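Local structure of putative oxidoreductase (Klebsiella pneumoniae subsp. pneumoniae MGH 78578, 3E82) at residues B[69-74]-B[90-95]; B[78-83]-B[97-102]; B[122-127]-B[301-306]. The protein probably acts as an NAD(P)-dependent oxidoreductase of the Gfo/Idh/MocA family, though its substrate is not known. One frame throughout, in Å; residues are numbered along the deposited sequence.

Contact 1. Residues B[69-74]-B[90-95]; sequences DLVVIA and AGKHVV
Leu70 and His93 are paired on two parallel strands, and the leucine leans over its partner. With CG opposite the backbone N (chi1 168°), the side chain turns its CD1 methyl over the next strand, where it rests 3.3 Å from His93 O. The same methyl also touches Val95 CG2 at 4.1 Å, two residues further along that strand. His93 brings its ring to the start of the other strand, CD2 lying 3.4 Å from Asp69 O, while its ND1 bonds to Leu120 N. Helix 300-310 covers this face. The strands are the two arms of a beta-alpha-beta crossover in the Rossmann fold, and the connecting helix 80-89 lies against the other face. There Val71 CG2 meets Lys92 CB at 4.0 Å, and Ile73 CD1 meets Val94 CG1, both pairs crossing obliquely. Lys92, bent at chi2 and chi4, turns its NZ away from the valine to Val68 O and His65 O. Val71 uses both its polar backbone atoms, N to His93 O (2.8 Å) and O to Val95 N (2.9 Å), and Ile73 N continues the pattern onto Val95 O. At the N-terminal end of the pair Asp69 O accepts two bonds, one from His93 N at 3.1 Å and one from a water that also donates to Gly91 O; Gly91, of positive phi, is the C-prime residue of the Schellman motif that ends helix 80-89.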
loop_
_atom_site.group_PDB
_atom_site.type_symbol
_atom_site.label_atom_id
_atom_site.label_comp_id
_atom_site.label_asym_id
_atom_site.label_seq_id
_atom_site.Cartn_x
_atom_site.Cartn_y
_atom_site.Cartn_z
ATOM N N ASP B 69 3.584 6.921 -44.432
ATOM C CA ASP B 69 4.931 6.871 -43.863
ATOM C C ASP B 69 4.859 6.220 -42.489
ATOM O O ASP B 69 5.732 5.445 -42.102
ATOM C CB ASP B 69 5.510 8.284 -43.669
ATOM C CG ASP B 69 5.641 9.057 -44.968
ATOM O OD1 ASP B 69 6.204 8.508 -45.936
ATOM O OD2 ASP B 69 5.195 10.219 -45.015
ATOM N N LEU B 70 3.809 6.553 -41.751
ATOM C CA LEU B 70 3.627 6.034 -40.407
ATOM C C LEU B 70 2.229 5.497 -40.169
ATOM O O LEU B 70 1.237 6.144 -40.497
ATOM C CB LEU B 70 3.919 7.144 -39.392
ATOM C CG LEU B 70 3.519 6.910 -37.932
ATOM C CD1 LEU B 70 4.300 5.746 -37.352
ATOM C CD2 LEU B 70 3.774 8.181 -37.144
ATOM N N VAL B 71 2.161 4.314 -39.575
ATOM C CA VAL B 71 0.892 3.675 -39.261
ATOM C C VAL B 71 0.636 3.745 -37.755
ATOM O O VAL B 71 1.509 3.399 -36.961
ATOM C CB VAL B 71 0.911 2.181 -39.704
ATOM C CG1 VAL B 71 -0.327 1.457 -39.199
ATOM C CG2 VAL B 71 0.990 2.096 -41.231
ATOM N N VAL B 72 -0.550 4.213 -37.372
ATOM C CA VAL B 72 -0.941 4.291 -35.965
ATOM C C VAL B 72 -2.065 3.258 -35.788
ATOM O O VAL B 72 -3.164 3.418 -36.322
ATOM C CB VAL B 72 -1.459 5.711 -35.586
ATOM C CG1 VAL B 72 -1.994 5.711 -34.160
ATOM C CG2 VAL B 72 -0.334 6.737 -35.716
ATOM N N ILE B 73 -1.780 2.198 -35.043
ATOM C CA ILE B 73 -2.746 1.126 -34.837
ATOM C C ILE B 73 -3.617 1.314 -33.601
ATOM O O ILE B 73 -3.149 1.243 -32.460
ATOM C CB ILE B 73 -2.013 -0.216 -34.786
ATOM C CG1 ILE B 73 -1.188 -0.369 -36.073
ATOM C CG2 ILE B 73 -3.004 -1.364 -34.616
ATOM C CD1 ILE B 73 -0.485 -1.693 -36.204
ATOM N N ALA B 74 -4.898 1.554 -33.851
ATOM C CA ALA B 74 -5.877 1.778 -32.796
ATOM C C ALA B 74 -7.116 0.915 -33.049
ATOM O O ALA B 74 -8.238 1.312 -32.742
ATOM C CB ALA B 74 -6.264 3.254 -32.760
ATOM N N ALA B 90 5.822 -3.887 -44.741
ATOM C CA ALA B 90 5.493 -2.976 -45.834
ATOM C C ALA B 90 6.397 -1.746 -45.811
ATOM O O ALA B 90 6.173 -0.784 -46.549
ATOM C CB ALA B 90 4.033 -2.542 -45.735
ATOM N N GLY B 91 7.418 -1.779 -44.957
ATOM C CA GLY B 91 8.331 -0.657 -44.861
ATOM C C GLY B 91 7.767 0.587 -44.192
ATOM O O GLY B 91 8.253 1.690 -44.443
ATOM N N LYS B 92 6.752 0.434 -43.344
ATOM C CA LYS B 92 6.170 1.589 -42.658
ATOM C C LYS B 92 6.622 1.685 -41.203
ATOM O O LYS B 92 6.985 0.685 -40.587
ATOM C CB LYS B 92 4.634 1.525 -42.682
ATOM C CG LYS B 92 3.974 2.002 -43.980
ATOM C CD LYS B 92 4.418 1.198 -45.184
ATOM C CE LYS B 92 3.573 1.506 -46.423
ATOM N NZ LYS B 92 3.865 2.830 -47.026
ATOM N N HIS B 93 6.615 2.901 -40.668
ATOM C CA HIS B 93 6.961 3.119 -39.271
ATOM C C HIS B 93 5.666 2.769 -38.549
ATOM O O HIS B 93 4.576 2.925 -39.118
ATOM C CB HIS B 93 7.321 4.580 -39.024
ATOM C CG HIS B 93 8.589 5.002 -39.693
ATOM N ND1 HIS B 93 9.814 4.449 -39.383
ATOM C CD2 HIS B 93 8.819 5.899 -40.681
ATOM C CE1 HIS B 93 10.744 4.987 -40.153
ATOM N NE2 HIS B 93 10.166 5.869 -40.950
ATOM N N VAL B 94 5.770 2.313 -37.307
ATOM C CA VAL B 94 4.574 1.912 -36.583
ATOM C C VAL B 94 4.471 2.349 -35.130
ATOM O O VAL B 94 5.437 2.270 -34.377
ATOM C CB VAL B 94 4.434 0.373 -36.603
ATOM C CG1 VAL B 94 3.141 -0.045 -35.914
ATOM C CG2 VAL B 94 4.489 -0.140 -38.036
ATOM N N VAL B 95 3.286 2.825 -34.757
ATOM C CA VAL B 95 2.988 3.195 -33.384
ATOM C C VAL B 95 1.791 2.300 -33.042
ATOM O O VAL B 95 0.776 2.321 -33.740
ATOM C CB VAL B 95 2.580 4.675 -33.246
ATOM C CG1 VAL B 95 1.810 4.884 -31.936
ATOM C CG2 VAL B 95 3.835 5.561 -33.266
HETATM O O HOH W 1 7.950 4.770 -44.034
#

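Contact 2. Residues B[78-83]-B[97-102]; sequences ATHAPL and DKPFTL
His80 supplies the hydrogen bond between the two segments: its ND1 donates to Pro99 O at 2.7 Å, with an N-H...O angle of 173°. The acceptor lies practically in the plane of the imidazole, although the donor is tilted 22° from the plane of the carbonyl group. Asp97 O is also near, 3.1 Å from ND1, but its angle is too poor for a bond. Lys98 O lies at the ring edge, 3.4 Å from CE1 of His80. On the far side of the ring, NE2 bonds to Ser75 O and has a weak link to a water, which donates in turn to Asp97 OD2 at 2.8 Å; Asp97 OD1 is hydrogen-bonded to His23 NE2. The ring is therefore tied down from both nitrogens, which fixes its rotation. Among the nonpolar contacts, Pro99 CD approaches His80 CE1 at 3.9 Å. At the next residue, Ala81 CB meets Thr101 CG2 at 4.0 Å; that methyl also lies over a face of the Phe100 ring. At the solvent-exposed margin Leu102 bends its CD1 back to Ala78 CA. Asp97, Lys98 and Pro99, the last two joined by a cis peptide bond, follow the fifth strand of the Rossmann domain, consistent with the Glu-Lys-Pro signature of Gfo/Idh/MocA oxidoreductases, here with aspartate in the first position, and it is onto this loop that the start of helix 80-89 is fastened.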
loop_
_atom_site.group_PDB
_atom_site.type_symbol
_atom_site.label_atom_id
_atom_site.label_comp_id
_atom_site.label_asym_id
_atom_site.label_seq_id
_atom_site.Cartn_x
_atom_site.Cartn_y
_atom_site.Cartn_z
ATOM N N ALA B 78 -6.709 -7.811 -30.607
ATOM C CA ALA B 78 -6.216 -8.967 -31.347
ATOM C C ALA B 78 -5.603 -8.639 -32.710
ATOM O O ALA B 78 -4.954 -9.492 -33.314
ATOM C CB ALA B 78 -7.345 -9.985 -31.521
ATOM N N THR B 79 -5.804 -7.416 -33.193
ATOM C CA THR B 79 -5.274 -7.015 -34.499
ATOM C C THR B 79 -3.936 -6.274 -34.416
ATOM O O THR B 79 -3.249 -6.093 -35.423
ATOM C CB THR B 79 -6.274 -6.092 -35.253
ATOM O OG1 THR B 79 -6.312 -4.805 -34.624
ATOM C CG2 THR B 79 -7.668 -6.686 -35.227
ATOM N N HIS B 80 -3.569 -5.853 -33.212
ATOM C CA HIS B 80 -2.330 -5.111 -33.020
ATOM C C HIS B 80 -1.079 -5.806 -33.556
ATOM O O HIS B 80 -0.379 -5.253 -34.403
ATOM C CB HIS B 80 -2.155 -4.766 -31.536
ATOM C CG HIS B 80 -3.163 -3.779 -31.025
ATOM N ND1 HIS B 80 -3.114 -3.251 -29.753
ATOM C CD2 HIS B 80 -4.250 -3.228 -31.619
ATOM C CE1 HIS B 80 -4.126 -2.417 -29.583
ATOM N NE2 HIS B 80 -4.831 -2.385 -30.700
ATOM N N ALA B 81 -0.801 -7.015 -33.077
ATOM C CA ALA B 81 0.390 -7.748 -33.510
ATOM C C ALA B 81 0.422 -8.021 -35.016
ATOM O O ALA B 81 1.419 -7.736 -35.685
ATOM C CB ALA B 81 0.503 -9.058 -32.739
ATOM N N PRO B 82 -0.663 -8.578 -35.573
ATOM C CA PRO B 82 -0.664 -8.851 -37.014
ATOM C C PRO B 82 -0.556 -7.612 -37.910
ATOM O O PRO B 82 0.180 -7.630 -38.893
ATOM C CB PRO B 82 -1.963 -9.635 -37.221
ATOM C CG PRO B 82 -2.831 -9.203 -36.086
ATOM C CD PRO B 82 -1.872 -9.123 -34.931
ATOM N N LEU B 83 -1.276 -6.540 -37.577
ATOM C CA LEU B 83 -1.214 -5.316 -38.379
ATOM C C LEU B 83 0.146 -4.629 -38.265
ATOM O O LEU B 83 0.632 -4.038 -39.232
ATOM C CB LEU B 83 -2.321 -4.338 -37.968
ATOM C CG LEU B 83 -3.730 -4.686 -38.456
ATOM C CD1 LEU B 83 -4.760 -3.763 -37.816
ATOM C CD2 LEU B 83 -3.769 -4.564 -39.976
ATOM N N ASP B 97 -1.101 1.158 -30.295
ATOM C CA ASP B 97 -1.864 1.518 -29.111
ATOM C C ASP B 97 -1.760 0.310 -28.161
ATOM O O ASP B 97 -1.600 -0.821 -28.617
ATOM C CB ASP B 97 -3.318 1.753 -29.524
ATOM C CG ASP B 97 -4.103 2.525 -28.499
ATOM O OD1 ASP B 97 -3.720 3.676 -28.202
ATOM O OD2 ASP B 97 -5.110 1.981 -27.995
ATOM N N LYS B 98 -1.818 0.530 -26.851
ATOM C CA LYS B 98 -1.738 -0.605 -25.937
ATOM C C LYS B 98 -2.952 -1.524 -26.144
ATOM O O LYS B 98 -4.050 -1.055 -26.437
ATOM C CB LYS B 98 -1.682 -0.133 -24.476
ATOM C CG LYS B 98 -0.419 0.658 -24.103
ATOM C CD LYS B 98 -0.338 0.888 -22.592
ATOM C CE LYS B 98 -1.501 1.717 -22.068
ATOM N NZ LYS B 98 -1.420 3.123 -22.536
ATOM N N PRO B 99 -2.764 -2.849 -26.007
ATOM C CA PRO B 99 -1.500 -3.514 -25.695
ATOM C C PRO B 99 -0.624 -3.714 -26.926
ATOM O O PRO B 99 -1.120 -3.920 -28.037
ATOM C CB PRO B 99 -1.956 -4.845 -25.113
ATOM C CG PRO B 99 -3.149 -5.158 -25.967
ATOM C CD PRO B 99 -3.879 -3.818 -25.972
ATOM N N PHE B 100 0.683 -3.650 -26.705
ATOM C CA PHE B 100 1.681 -3.839 -27.749
ATOM C C PHE B 100 1.309 -5.105 -28.536
ATOM O O PHE B 100 1.031 -5.052 -29.735
ATOM C CB PHE B 100 3.054 -3.998 -27.085
ATOM C CG PHE B 100 4.203 -4.115 -28.046
ATOM C CD1 PHE B 100 5.470 -4.453 -27.578
ATOM C CD2 PHE B 100 4.028 -3.914 -29.413
ATOM C CE1 PHE B 100 6.544 -4.596 -28.457
ATOM C CE2 PHE B 100 5.093 -4.055 -30.295
ATOM C CZ PHE B 100 6.350 -4.397 -29.817
ATOM N N THR B 101 1.322 -6.234 -27.837
ATOM C CA THR B 101 0.973 -7.535 -28.394
ATOM C C THR B 101 0.223 -8.278 -27.287
ATOM O O THR B 101 0.031 -7.739 -26.188
ATOM C CB THR B 101 2.225 -8.362 -28.771
ATOM O OG1 THR B 101 3.057 -8.518 -27.616
ATOM C CG2 THR B 101 3.009 -7.681 -29.890
ATOM N N LEU B 102 -0.194 -9.510 -27.558
ATOM C CA LEU B 102 -0.913 -10.268 -26.543
ATOM C C LEU B 102 0.021 -11.131 -25.702
ATOM O O LEU B 102 -0.338 -11.535 -24.599
ATOM C CB LEU B 102 -2.020 -11.103 -27.192
ATOM C CG LEU B 102 -3.071 -10.235 -27.897
ATOM C CD1 LEU B 102 -4.198 -11.112 -28.421
ATOM C CD2 LEU B 102 -3.625 -9.197 -26.921
HETATM O O HOH W 2 -6.379 -0.085 -29.443
#

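Contact 3. Residues B[122-127]-B[301-306]; sequences SVFHNR and QYYMLI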
loop_
_atom_site.group_PDB
_atom_site.type_symbol
_atom_site.label_atom_id
_atom_site.label_comp_id
_atom_site.label_asym_id
_atom_site.label_seq_id
_atom_site.Cartn_x
_atom_site.Cartn_y
_atom_site.Cartn_z
ATOM N N SER B 122 7.028 1.759 -32.090
ATOM C CA SER B 122 6.822 2.284 -30.742
ATOM C C SER B 122 5.453 1.866 -30.214
ATOM O O SER B 122 4.626 1.353 -30.966
ATOM C CB SER B 122 6.943 3.811 -30.758
ATOM O OG SER B 122 6.946 4.325 -29.440
ATOM N N VAL B 123 5.229 2.066 -28.919
ATOM C CA VAL B 123 3.962 1.715 -28.293
ATOM C C VAL B 123 3.456 2.978 -27.597
ATOM O O VAL B 123 4.247 3.733 -27.031
ATOM C CB VAL B 123 4.141 0.571 -27.265
ATOM C CG1 VAL B 123 2.801 0.238 -26.615
ATOM C CG2 VAL B 123 4.722 -0.660 -27.957
ATOM N N PHE B 124 2.143 3.189 -27.631
ATOM C CA PHE B 124 1.533 4.389 -27.066
ATOM C C PHE B 124 1.516 4.494 -25.539
ATOM O O PHE B 124 0.453 4.475 -24.923
ATOM C CB PHE B 124 0.106 4.545 -27.628
ATOM C CG PHE B 124 -0.492 5.930 -27.456
ATOM C CD1 PHE B 124 0.171 7.068 -27.930
ATOM C CD2 PHE B 124 -1.743 6.089 -26.867
ATOM C CE1 PHE B 124 -0.413 8.346 -27.816
ATOM C CE2 PHE B 124 -2.335 7.359 -26.748
ATOM C CZ PHE B 124 -1.673 8.486 -27.221
ATOM N N HIS B 125 2.695 4.584 -24.932
ATOM C CA HIS B 125 2.792 4.774 -23.484
ATOM C C HIS B 125 2.771 6.292 -23.402
ATOM O O HIS B 125 3.804 6.961 -23.398
ATOM C CB HIS B 125 4.098 4.198 -22.953
ATOM C CG HIS B 125 4.060 2.711 -22.774
ATOM N ND1 HIS B 125 3.176 2.091 -21.915
ATOM C CD2 HIS B 125 4.806 1.723 -23.321
ATOM C CE1 HIS B 125 3.383 0.786 -21.938
ATOM N NE2 HIS B 125 4.367 0.537 -22.782
ATOM N N ASN B 126 1.554 6.812 -23.359
ATOM C CA ASN B 126 1.290 8.238 -23.387
ATOM C C ASN B 126 1.155 8.946 -22.049
ATOM O O ASN B 126 0.699 10.088 -22.012
ATOM C CB ASN B 126 0.006 8.458 -24.189
ATOM C CG ASN B 126 -1.225 7.929 -23.469
ATOM O OD1 ASN B 126 -1.188 6.861 -22.854
ATOM N ND2 ASN B 126 -2.320 8.671 -23.546
ATOM N N ARG B 127 1.560 8.309 -20.958
ATOM C CA ARG B 127 1.386 8.942 -19.654
ATOM C C ARG B 127 2.662 9.514 -19.034
ATOM O O ARG B 127 2.661 9.939 -17.876
ATOM C CB ARG B 127 0.727 7.944 -18.691
ATOM C CG ARG B 127 -0.483 7.188 -19.278
ATOM C CD ARG B 127 -1.635 8.115 -19.670
ATOM N NE ARG B 127 -2.164 8.853 -18.525
ATOM C CZ ARG B 127 -3.046 8.369 -17.651
ATOM N NH1 ARG B 127 -3.523 7.137 -17.791
ATOM N NH2 ARG B 127 -3.433 9.111 -16.619
ATOM N N GLN B 301 3.434 15.422 -26.508
ATOM C CA GLN B 301 4.875 15.222 -26.526
ATOM C C GLN B 301 5.218 13.875 -27.153
ATOM O O GLN B 301 6.229 13.747 -27.841
ATOM C CB GLN B 301 5.463 15.293 -25.110
ATOM C CG GLN B 301 5.639 16.706 -24.553
ATOM C CD GLN B 301 6.664 17.525 -25.329
ATOM O OE1 GLN B 301 7.781 17.072 -25.575
ATOM N NE2 GLN B 301 6.289 18.742 -25.709
ATOM N N TYR B 302 4.380 12.868 -26.917
ATOM C CA TYR B 302 4.641 11.555 -27.501
ATOM C C TYR B 302 4.788 11.679 -29.024
ATOM O O TYR B 302 5.737 11.169 -29.606
ATOM C CB TYR B 302 3.502 10.578 -27.200
ATOM C CG TYR B 302 3.715 9.222 -27.837
ATOM C CD1 TYR B 302 4.510 8.257 -27.216
ATOM C CD2 TYR B 302 3.162 8.915 -29.092
ATOM C CE1 TYR B 302 4.756 7.022 -27.817
ATOM C CE2 TYR B 302 3.406 7.675 -29.705
ATOM C CZ TYR B 302 4.206 6.739 -29.060
ATOM O OH TYR B 302 4.483 5.531 -29.653
ATOM N N TYR B 303 3.838 12.353 -29.663
ATOM C CA TYR B 303 3.869 12.515 -31.111
ATOM C C TYR B 303 4.916 13.520 -31.591
ATOM O O TYR B 303 5.485 13.359 -32.668
ATOM C CB TYR B 303 2.476 12.890 -31.633
ATOM C CG TYR B 303 1.582 11.679 -31.825
ATOM C CD1 TYR B 303 1.907 10.696 -32.758
ATOM C CD2 TYR B 303 0.439 11.494 -31.049
ATOM C CE1 TYR B 303 1.117 9.553 -32.916
ATOM C CE2 TYR B 303 -0.362 10.351 -31.195
ATOM C CZ TYR B 303 -0.015 9.383 -32.131
ATOM O OH TYR B 303 -0.780 8.242 -32.282
HETATM N N MSE B 304 5.179 14.549 -30.793
HETATM C CA MSE B 304 6.191 15.530 -31.171
HETATM C C MSE B 304 7.555 14.845 -31.163
HETATM O O MSE B 304 8.389 15.078 -32.040
HETATM C CB MSE B 304 6.182 16.702 -30.195
HETATM C CG MSE B 304 4.832 17.370 -30.085
HETATM SE SE MSE B 304 4.842 18.891 -28.896
HETATM C CE MSE B 304 3.868 18.208 -27.392
ATOM N N LEU B 305 7.767 13.977 -30.177
ATOM C CA LEU B 305 9.032 13.256 -30.068
ATOM C C LEU B 305 9.148 12.148 -31.121
ATOM O O LEU B 305 10.225 11.915 -31.672
ATOM C CB LEU B 305 9.193 12.696 -28.652
ATOM C CG LEU B 305 9.329 13.763 -27.550
ATOM C CD1 LEU B 305 9.329 13.100 -26.180
ATOM C CD2 LEU B 305 10.625 14.557 -27.753
ATOM N N ILE B 306 8.040 11.469 -31.410
ATOM C CA ILE B 306 8.060 10.421 -32.429
ATOM C C ILE B 306 8.388 11.118 -33.755
ATOM O O ILE B 306 9.138 10.596 -34.587
ATOM C CB ILE B 306 6.684 9.722 -32.549
ATOM C CG1 ILE B 306 6.500 8.699 -31.409
ATOM C CG2 ILE B 306 6.539 9.105 -33.934
ATOM C CD1 ILE B 306 7.345 7.432 -31.528
#
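Ser122 OG has two hydrogen-bond partners: Tyr302 OH donates to it at 2.8 Å, and Val318 O is the other. The bond to the tyrosine joins the last strand of the Rossmann sheet to helix 300-310, a helix contributed by the later part of the chain, so that residues 180 positions apart in sequence share one buried core. Tyr302 reaches the strand because its CG is trans to the backbone N (chi1 178°), which sends the ring straight off the helix with the hydroxyl at its far end. Val123 O lies 3.2 Å from Tyr302 OH. The ring is filled in on both faces. Over one comes Ile306 CG1, from the next turn of its own helix; against the opposite one Phe124 presents its edge, a T-shaped pair with planes at 90° and centroids 5.2 Å apart. CD1 of Phe124 makes the closest touch, 3.7 Å from Tyr302 CD2. Phe124 sits at the centre of an inverse gamma turn. Tyr303 completes the aromatic cluster: its ring meets Phe124 obliquely, CE2 to CE1 at 3.9 Å, and has Tyr302 CD2 over its centre, while its hydroxyl bonds to His23 ND1. Where the strand faces the following turn of the helix, the CD1 methyl of Ile306 lies 3.7 Å from Ser122 CB.

In the fold
The three contacts share the parallel Rossmann sheet: contact 1 joins two inner strands, contact 2 involves the loop after the second of these, and contact 3 the outermost strand 121-123. Contact 1 runs into contact 2 through the backbone, Ile73 O lying 3.0 Å from Asp97 N, their centres about 12 Å apart. It is joined to contact 3 where Val94 O meets Ser122 N at 2.8 Å, and Val72 CG1 packs 3.4 Å from Tyr303 OH. Contacts 2 and 3 come together where Asp97 OD1 approaches Phe124 CD2 at 3.4 Å. His23 ties these two, bonding to both Asp97 and Tyr303. Its helix 17-28 follows a GxGxxG-like turn, consistent with a dinucleotide site at this end of the sheet.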